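Bacterioferritin (Mycobacterium tuberculosis, PDB 3UOI) probably oxidises ferrous iron with dioxygen and stores the ferric product as mineral inside a hollow, heme-containing shell of 24 subunits. Local coordinates at residues 26-37 with 81-92. Sequence-based numbering, arbitrary orientation.
With HEM (protoporphyrin IX containing Fe), chain B.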
loop_
_atom_site.group_PDB
_atom_site.type_symbol
_atom_site.label_atom_id
_atom_site.label_comp_id
_atom_site.label_asym_id
_atom_site.label_seq_id
_atom_site.Cartn_x
_atom_site.Cartn_y
_atom_site.Cartn_z
ATOM N N GLN A 26 -8.701 44.695 -21.625
ATOM C CA GLN A 26 -9.448 45.436 -20.660
ATOM C C GLN A 26 -9.629 44.619 -19.427
ATOM O O GLN A 26 -9.379 45.104 -18.374
ATOM C CB GLN A 26 -10.760 45.965 -21.222
ATOM C CG GLN A 26 -11.604 46.836 -20.317
ATOM C CD GLN A 26 -12.769 47.391 -21.058
ATOM O OE1 GLN A 26 -12.610 48.091 -22.009
ATOM N NE2 GLN A 26 -13.953 47.065 -20.620
ATOM N N TYR A 27 -10.005 43.363 -19.599
ATOM C CA TYR A 27 -10.274 42.486 -18.497
ATOM C C TYR A 27 -9.035 42.226 -17.667
ATOM O O TYR A 27 -9.077 42.225 -16.483
ATOM C CB TYR A 27 -10.945 41.161 -18.929
ATOM C CG TYR A 27 -12.343 41.248 -19.576
ATOM C CD1 TYR A 27 -13.075 42.396 -19.561
ATOM C CD2 TYR A 27 -12.903 40.177 -20.200
ATOM C CE1 TYR A 27 -14.317 42.479 -20.171
ATOM C CE2 TYR A 27 -14.165 40.262 -20.806
ATOM C CZ TYR A 27 -14.863 41.424 -20.800
ATOM O OH TYR A 27 -16.119 41.543 -21.400
ATOM N N PHE A 28 -7.933 42.023 -18.337
ATOM C CA PHE A 28 -6.721 41.726 -17.592
ATOM C C PHE A 28 -6.278 42.865 -16.724
ATOM O O PHE A 28 -6.124 42.681 -15.568
ATOM C CB PHE A 28 -5.555 41.354 -18.504
ATOM C CG PHE A 28 -4.393 40.701 -17.782
ATOM C CD1 PHE A 28 -4.388 39.337 -17.516
ATOM C CD2 PHE A 28 -3.308 41.430 -17.373
ATOM C CE1 PHE A 28 -3.320 38.736 -16.874
ATOM C CE2 PHE A 28 -2.244 40.805 -16.720
ATOM C CZ PHE A 28 -2.265 39.471 -16.485
ATOM N N LEU A 29 -6.152 44.046 -17.321
ATOM C CA LEU A 29 -5.677 45.222 -16.619
ATOM C C LEU A 29 -6.609 45.543 -15.482
ATOM O O LEU A 29 -6.183 45.879 -14.461
ATOM C CB LEU A 29 -5.484 46.406 -17.515
ATOM C CG LEU A 29 -4.967 47.640 -16.824
ATOM C CD1 LEU A 29 -3.544 47.576 -16.517
ATOM C CD2 LEU A 29 -5.229 48.787 -17.667
ATOM N N HIS A 30 -7.890 45.347 -15.686
ATOM C CA HIS A 30 -8.859 45.515 -14.628
ATOM C C HIS A 30 -8.604 44.555 -13.454
ATOM O O HIS A 30 -8.691 44.953 -12.328
ATOM C CB HIS A 30 -10.285 45.352 -15.135
ATOM C CG HIS A 30 -10.876 46.602 -15.689
ATOM N ND1 HIS A 30 -12.159 46.666 -16.158
ATOM C CD2 HIS A 30 -10.355 47.825 -15.861
ATOM C CE1 HIS A 30 -12.398 47.874 -16.606
ATOM N NE2 HIS A 30 -11.315 48.595 -16.438
ATOM N N SER A 31 -8.268 43.311 -13.764
ATOM C CA SER A 31 -7.928 42.339 -12.743
ATOM C C SER A 31 -6.664 42.693 -11.937
ATOM O O SER A 31 -6.638 42.538 -10.749
ATOM C CB SER A 31 -7.907 40.921 -13.284
ATOM O OG SER A 31 -6.667 40.520 -13.632
ATOM N N LYS A 32 -5.636 43.171 -12.604
ATOM C CA LYS A 32 -4.454 43.655 -11.933
ATOM C C LYS A 32 -4.742 44.882 -11.071
ATOM O O LYS A 32 -4.190 45.017 -10.022
ATOM C CB LYS A 32 -3.371 44.006 -12.914
ATOM C CG LYS A 32 -2.945 42.928 -13.789
ATOM C CD LYS A 32 -2.443 41.726 -13.094
ATOM C CE LYS A 32 -1.166 41.925 -12.363
ATOM N NZ LYS A 32 -0.967 40.958 -11.367
ATOM N N MET A 33 -5.560 45.786 -11.583
ATOM C CA MET A 33 -5.944 46.974 -10.876
ATOM C C MET A 33 -6.754 46.580 -9.674
ATOM O O MET A 33 -6.628 47.185 -8.669
ATOM C CB MET A 33 -6.751 47.938 -11.731
ATOM C CG MET A 33 -6.049 48.693 -12.849
ATOM S SD MET A 33 -7.144 49.820 -13.747
ATOM C CE MET A 33 -7.476 51.143 -12.656
ATOM N N GLN A 34 -7.615 45.583 -9.812
ATOM C CA GLN A 34 -8.406 45.095 -8.689
ATOM C C GLN A 34 -7.513 44.460 -7.619
ATOM O O GLN A 34 -7.644 44.698 -6.473
ATOM C CB GLN A 34 -9.533 44.180 -9.130
ATOM C CG GLN A 34 -10.548 44.817 -9.985
ATOM C CD GLN A 34 -11.479 43.874 -10.722
ATOM O OE1 GLN A 34 -11.394 42.687 -10.610
ATOM N NE2 GLN A 34 -12.384 44.430 -11.458
ATOM N N ASP A 35 -6.555 43.688 -8.063
ATOM C CA ASP A 35 -5.593 43.110 -7.170
ATOM C C ASP A 35 -4.767 44.153 -6.438
ATOM O O ASP A 35 -4.550 44.008 -5.287
ATOM C CB ASP A 35 -4.683 42.161 -7.900
ATOM C CG ASP A 35 -4.392 40.947 -7.118
ATOM O OD1 ASP A 35 -4.677 40.939 -5.934
ATOM O OD2 ASP A 35 -3.839 40.018 -7.684
ATOM N N ASN A 36 -4.329 45.186 -7.134
ATOM C CA ASN A 36 -3.571 46.303 -6.586
ATOM C C ASN A 36 -4.326 47.145 -5.581
ATOM O O ASN A 36 -3.742 47.616 -4.649
ATOM C CB ASN A 36 -2.916 47.165 -7.647
ATOM C CG ASN A 36 -2.188 48.384 -7.066
ATOM O OD1 ASN A 36 -1.435 48.300 -6.145
ATOM N ND2 ASN A 36 -2.441 49.510 -7.637
ATOM N N TRP A 37 -5.616 47.313 -5.790
ATOM C CA TRP A 37 -6.485 48.021 -4.876
ATOM C C TRP A 37 -6.710 47.178 -3.588
ATOM O O TRP A 37 -7.235 47.649 -2.620
ATOM C CB TRP A 37 -7.832 48.382 -5.546
ATOM C CG TRP A 37 -7.771 49.455 -6.533
ATOM C CD1 TRP A 37 -6.838 50.394 -6.617
ATOM C CD2 TRP A 37 -8.707 49.732 -7.575
ATOM N NE1 TRP A 37 -7.096 51.240 -7.612
ATOM C CE2 TRP A 37 -8.240 50.860 -8.242
ATOM C CE3 TRP A 37 -9.883 49.141 -8.014
ATOM C CZ2 TRP A 37 -8.909 51.416 -9.325
ATOM C CZ3 TRP A 37 -10.541 49.694 -9.094
ATOM C CH2 TRP A 37 -10.045 50.816 -9.737
ATOM N N ILE A 81 -11.324 52.050 -19.177
ATOM C CA ILE A 81 -10.708 51.601 -17.969
ATOM C C ILE A 81 -11.230 52.276 -16.704
ATOM O O ILE A 81 -11.080 53.444 -16.521
ATOM C CB ILE A 81 -9.261 51.838 -18.062
ATOM C CG1 ILE A 81 -8.661 51.012 -19.215
ATOM C CG2 ILE A 81 -8.658 51.640 -16.733
ATOM C CD1 ILE A 81 -8.493 49.579 -19.003
ATOM N N GLY A 82 -11.881 51.492 -15.873
ATOM C CA GLY A 82 -12.524 51.963 -14.679
ATOM C C GLY A 82 -11.648 52.340 -13.512
ATOM O O GLY A 82 -10.723 51.675 -13.171
ATOM N N GLN A 83 -11.966 53.471 -12.935
ATOM C CA GLN A 83 -11.195 53.984 -11.848
ATOM C C GLN A 83 -11.865 53.677 -10.501
ATOM O O GLN A 83 -11.426 54.085 -9.466
ATOM C CB GLN A 83 -10.830 55.453 -12.081
ATOM C CG GLN A 83 -9.546 55.717 -12.921
ATOM C CD GLN A 83 -8.255 54.957 -12.466
ATOM O OE1 GLN A 83 -8.093 54.618 -11.318
ATOM N NE2 GLN A 83 -7.352 54.713 -13.400
ATOM N N THR A 84 -12.965 52.946 -10.589
ATOM C CA THR A 84 -13.666 52.375 -9.472
ATOM C C THR A 84 -14.196 51.003 -9.839
ATOM O O THR A 84 -14.167 50.655 -10.970
ATOM C CB THR A 84 -14.772 53.265 -8.878
ATOM O OG1 THR A 84 -15.770 53.548 -9.847
ATOM C CG2 THR A 84 -14.238 54.506 -8.364
ATOM N N LEU A 85 -14.612 50.210 -8.870
ATOM C CA LEU A 85 -15.119 48.893 -9.163
ATOM C C LEU A 85 -16.370 49.054 -10.012
ATOM O O LEU A 85 -16.493 48.407 -11.020
ATOM C CB LEU A 85 -15.434 48.081 -7.910
ATOM C CG LEU A 85 -14.337 47.449 -7.049
ATOM C CD1 LEU A 85 -14.853 46.323 -6.191
ATOM C CD2 LEU A 85 -13.160 47.015 -7.849
ATOM N N ARG A 86 -17.235 49.981 -9.615
ATOM C CA ARG A 86 -18.476 50.242 -10.320
ATOM C C ARG A 86 -18.245 50.693 -11.748
ATOM O O ARG A 86 -18.822 50.156 -12.600
ATOM C CB ARG A 86 -19.329 51.266 -9.578
ATOM C CG ARG A 86 -20.577 51.705 -10.302
ATOM C CD ARG A 86 -21.310 52.730 -9.569
ATOM N NE ARG A 86 -22.003 52.210 -8.431
ATOM C CZ ARG A 86 -23.193 51.626 -8.453
ATOM N NH1 ARG A 86 -23.857 51.451 -9.549
ATOM N NH2 ARG A 86 -23.704 51.197 -7.345
ATOM N N GLU A 87 -17.346 51.615 -12.006
ATOM C CA GLU A 87 -17.048 51.958 -13.383
ATOM C C GLU A 87 -16.478 50.751 -14.135
ATOM O O GLU A 87 -16.710 50.627 -15.264
ATOM C CB GLU A 87 -16.075 53.114 -13.545
ATOM C CG GLU A 87 -16.367 54.341 -12.833
ATOM C CD GLU A 87 -15.282 55.376 -12.999
ATOM O OE1 GLU A 87 -14.373 55.181 -13.772
ATOM O OE2 GLU A 87 -15.355 56.402 -12.337
ATOM N N GLN A 88 -15.675 49.930 -13.470
ATOM C CA GLN A 88 -15.043 48.750 -14.096
ATOM C C GLN A 88 -16.024 47.697 -14.600
ATOM O O GLN A 88 -15.966 47.298 -15.714
ATOM C CB GLN A 88 -13.991 48.138 -13.181
ATOM C CG GLN A 88 -12.709 48.811 -13.294
ATOM C CD GLN A 88 -11.663 48.368 -12.314
ATOM O OE1 GLN A 88 -11.875 47.499 -11.520
ATOM N NE2 GLN A 88 -10.527 48.941 -12.415
ATOM N N PHE A 89 -16.984 47.351 -13.775
ATOM C CA PHE A 89 -18.073 46.502 -14.183
ATOM C C PHE A 89 -18.848 47.141 -15.334
ATOM O O PHE A 89 -19.287 46.458 -16.194
ATOM C CB PHE A 89 -19.050 46.264 -13.054
ATOM C CG PHE A 89 -18.514 45.510 -11.924
ATOM C CD1 PHE A 89 -17.746 44.415 -12.108
ATOM C CD2 PHE A 89 -18.822 45.878 -10.629
ATOM C CE1 PHE A 89 -17.270 43.735 -11.029
ATOM C CE2 PHE A 89 -18.348 45.194 -9.584
ATOM C CZ PHE A 89 -17.564 44.137 -9.784
ATOM N N GLU A 90 -19.032 48.446 -15.295
ATOM C CA GLU A 90 -19.743 49.173 -16.334
ATOM C C GLU A 90 -19.083 49.184 -17.685
ATOM O O GLU A 90 -19.707 49.094 -18.696
ATOM C CB GLU A 90 -20.108 50.561 -15.897
ATOM C CG GLU A 90 -21.519 50.618 -15.579
ATOM C CD GLU A 90 -21.923 51.896 -14.978
ATOM O OE1 GLU A 90 -21.032 52.714 -14.711
ATOM O OE2 GLU A 90 -23.133 52.052 -14.759
ATOM N N ALA A 91 -17.786 49.322 -17.640
ATOM C CA ALA A 91 -16.919 49.260 -18.768
ATOM C C ALA A 91 -16.917 47.872 -19.394
ATOM O O ALA A 91 -16.879 47.714 -20.558
ATOM C CB ALA A 91 -15.550 49.677 -18.349
ATOM N N ASP A 92 -16.896 46.863 -18.561
ATOM C CA ASP A 92 -16.901 45.499 -19.014
ATOM C C ASP A 92 -18.238 45.147 -19.642
ATOM O O ASP A 92 -18.304 44.457 -20.591
ATOM C CB ASP A 92 -16.460 44.562 -17.912
ATOM C CG ASP A 92 -14.985 44.756 -17.517
ATOM O OD1 ASP A 92 -14.625 44.165 -16.552
ATOM O OD2 ASP A 92 -14.220 45.486 -18.121
HETATM C CHA HEM B . -2.488 32.395 -20.716
HETATM C CHB HEM B . -1.420 36.995 -19.799
HETATM C CHC HEM B . -2.610 38.106 -24.344
HETATM C CHD HEM B . -3.468 33.461 -25.376
HETATM C C1A HEM B . -1.929 33.493 -20.096
HETATM C C2A HEM B . -1.117 33.543 -18.903
HETATM C C3A HEM B . -0.852 34.845 -18.666
HETATM C C4A HEM B . -1.467 35.628 -19.675
HETATM C CMA HEM B . -0.010 35.464 -17.541
HETATM C CAA HEM B . -0.698 32.266 -18.119
HETATM C CBA HEM B . 0.164 31.413 -19.062
HETATM C CGA HEM B . 1.441 30.835 -18.464
HETATM O O1A HEM B . 2.438 30.510 -19.212
HETATM O O2A HEM B . 1.474 30.671 -17.214
HETATM C C1B HEM B . -1.707 37.722 -20.943
HETATM C C2B HEM B . -1.728 39.176 -21.055
HETATM C C3B HEM B . -2.034 39.491 -22.308
HETATM C C4B HEM B . -2.243 38.233 -23.023
HETATM C CMB HEM B . -1.402 40.214 -19.948
HETATM C CAB HEM B . -2.134 40.964 -22.799
HETATM C CBB HEM B . -2.739 41.264 -23.942
HETATM C C1C HEM B . -2.952 36.968 -25.064
HETATM C C2C HEM B . -3.467 36.935 -26.430
HETATM C C3C HEM B . -3.671 35.629 -26.707
HETATM C C4C HEM B . -3.377 34.825 -25.526
HETATM C CMC HEM B . -3.685 38.168 -27.354
HETATM C CAC HEM B . -4.180 35.025 -28.015
HETATM C CBC HEM B . -4.705 33.801 -27.900
HETATM C C1D HEM B . -3.363 32.772 -24.192
HETATM C C2D HEM B . -3.742 31.396 -24.024
HETATM C C3D HEM B . -3.423 31.107 -22.569
HETATM C C4D HEM B . -2.896 32.300 -22.037
HETATM C CMD HEM B . -4.280 30.403 -25.108
HETATM C CAD HEM B . -3.572 29.809 -21.801
HETATM C CBD HEM B . -5.048 29.708 -21.453
HETATM C CGD HEM B . -5.171 28.513 -20.553
HETATM O O1D HEM B . -4.237 28.264 -19.727
HETATM O O2D HEM B . -6.193 27.815 -20.678
HETATM N NA HEM B . -2.126 34.780 -20.500
HETATM N NB HEM B . -2.050 37.163 -22.152
HETATM N NC HEM B . -2.929 35.672 -24.590
HETATM N ND HEM B . -2.925 33.332 -23.004
HETATM FE FE HEM B . -2.556 35.171 -22.603
HETATM O O HOH W 1 -14.160 43.500 -13.792
#
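His-30 fills the hollow between the 81-83 loop and the start of helix 85-112. Gln-88 CG sits over the centre of one ring face, 3.4 Å from the centroid, a CH-pi contact with the Gln-88 amide stacked alongside. Gln-26 CG lies over the rim of the opposite face, so the ring is sandwiched. Gly-82 N donates to His-30 NE2 at 3.0 Å, tilted from the ring plane, while ND1 makes a weak bond to Asp-92 OD2. The extended Gln-26 chain, with CG anti to its own N (chi1 -176°), brings NE2 to the anti lone pair of Asp-92 OD2, at 3.0 Å and nearly straight. Its OE1 turns to Arg-80 N. The Tyr-27 ring leans on the Asp-92 carboxylate and also meets His-132, a predicted iron ligand.

Further along, Met-33 bends at its thioether and pushes CE into the loop, 3.3 Å from Gly-82 O. Its SD meets Ile-81 CG2, and Ile-81 CD1 rests on Leu-29 CD2. The Trp-37 indole closes the end: CH2 lies 3.3 Å from Gln-88 NE2, which also donates to Gly-82 O, and Leu-85 CD2 meets the ring edge. Gln-34 NE2 donates to Gln-88 OE1 (3.1 Å) from above the carbonyl plane; Gln-34 OE1 bonds Thr-46. Phe-28, turned from this contact, carries a heme methyl (CMB) over one ring face.

Segments 26-36 and 85-92 run nearly antiparallel, at 166°, the long loop's end packed against Leu-29, His-30 and Met-33, as in the ferritin-like four-helix bundle.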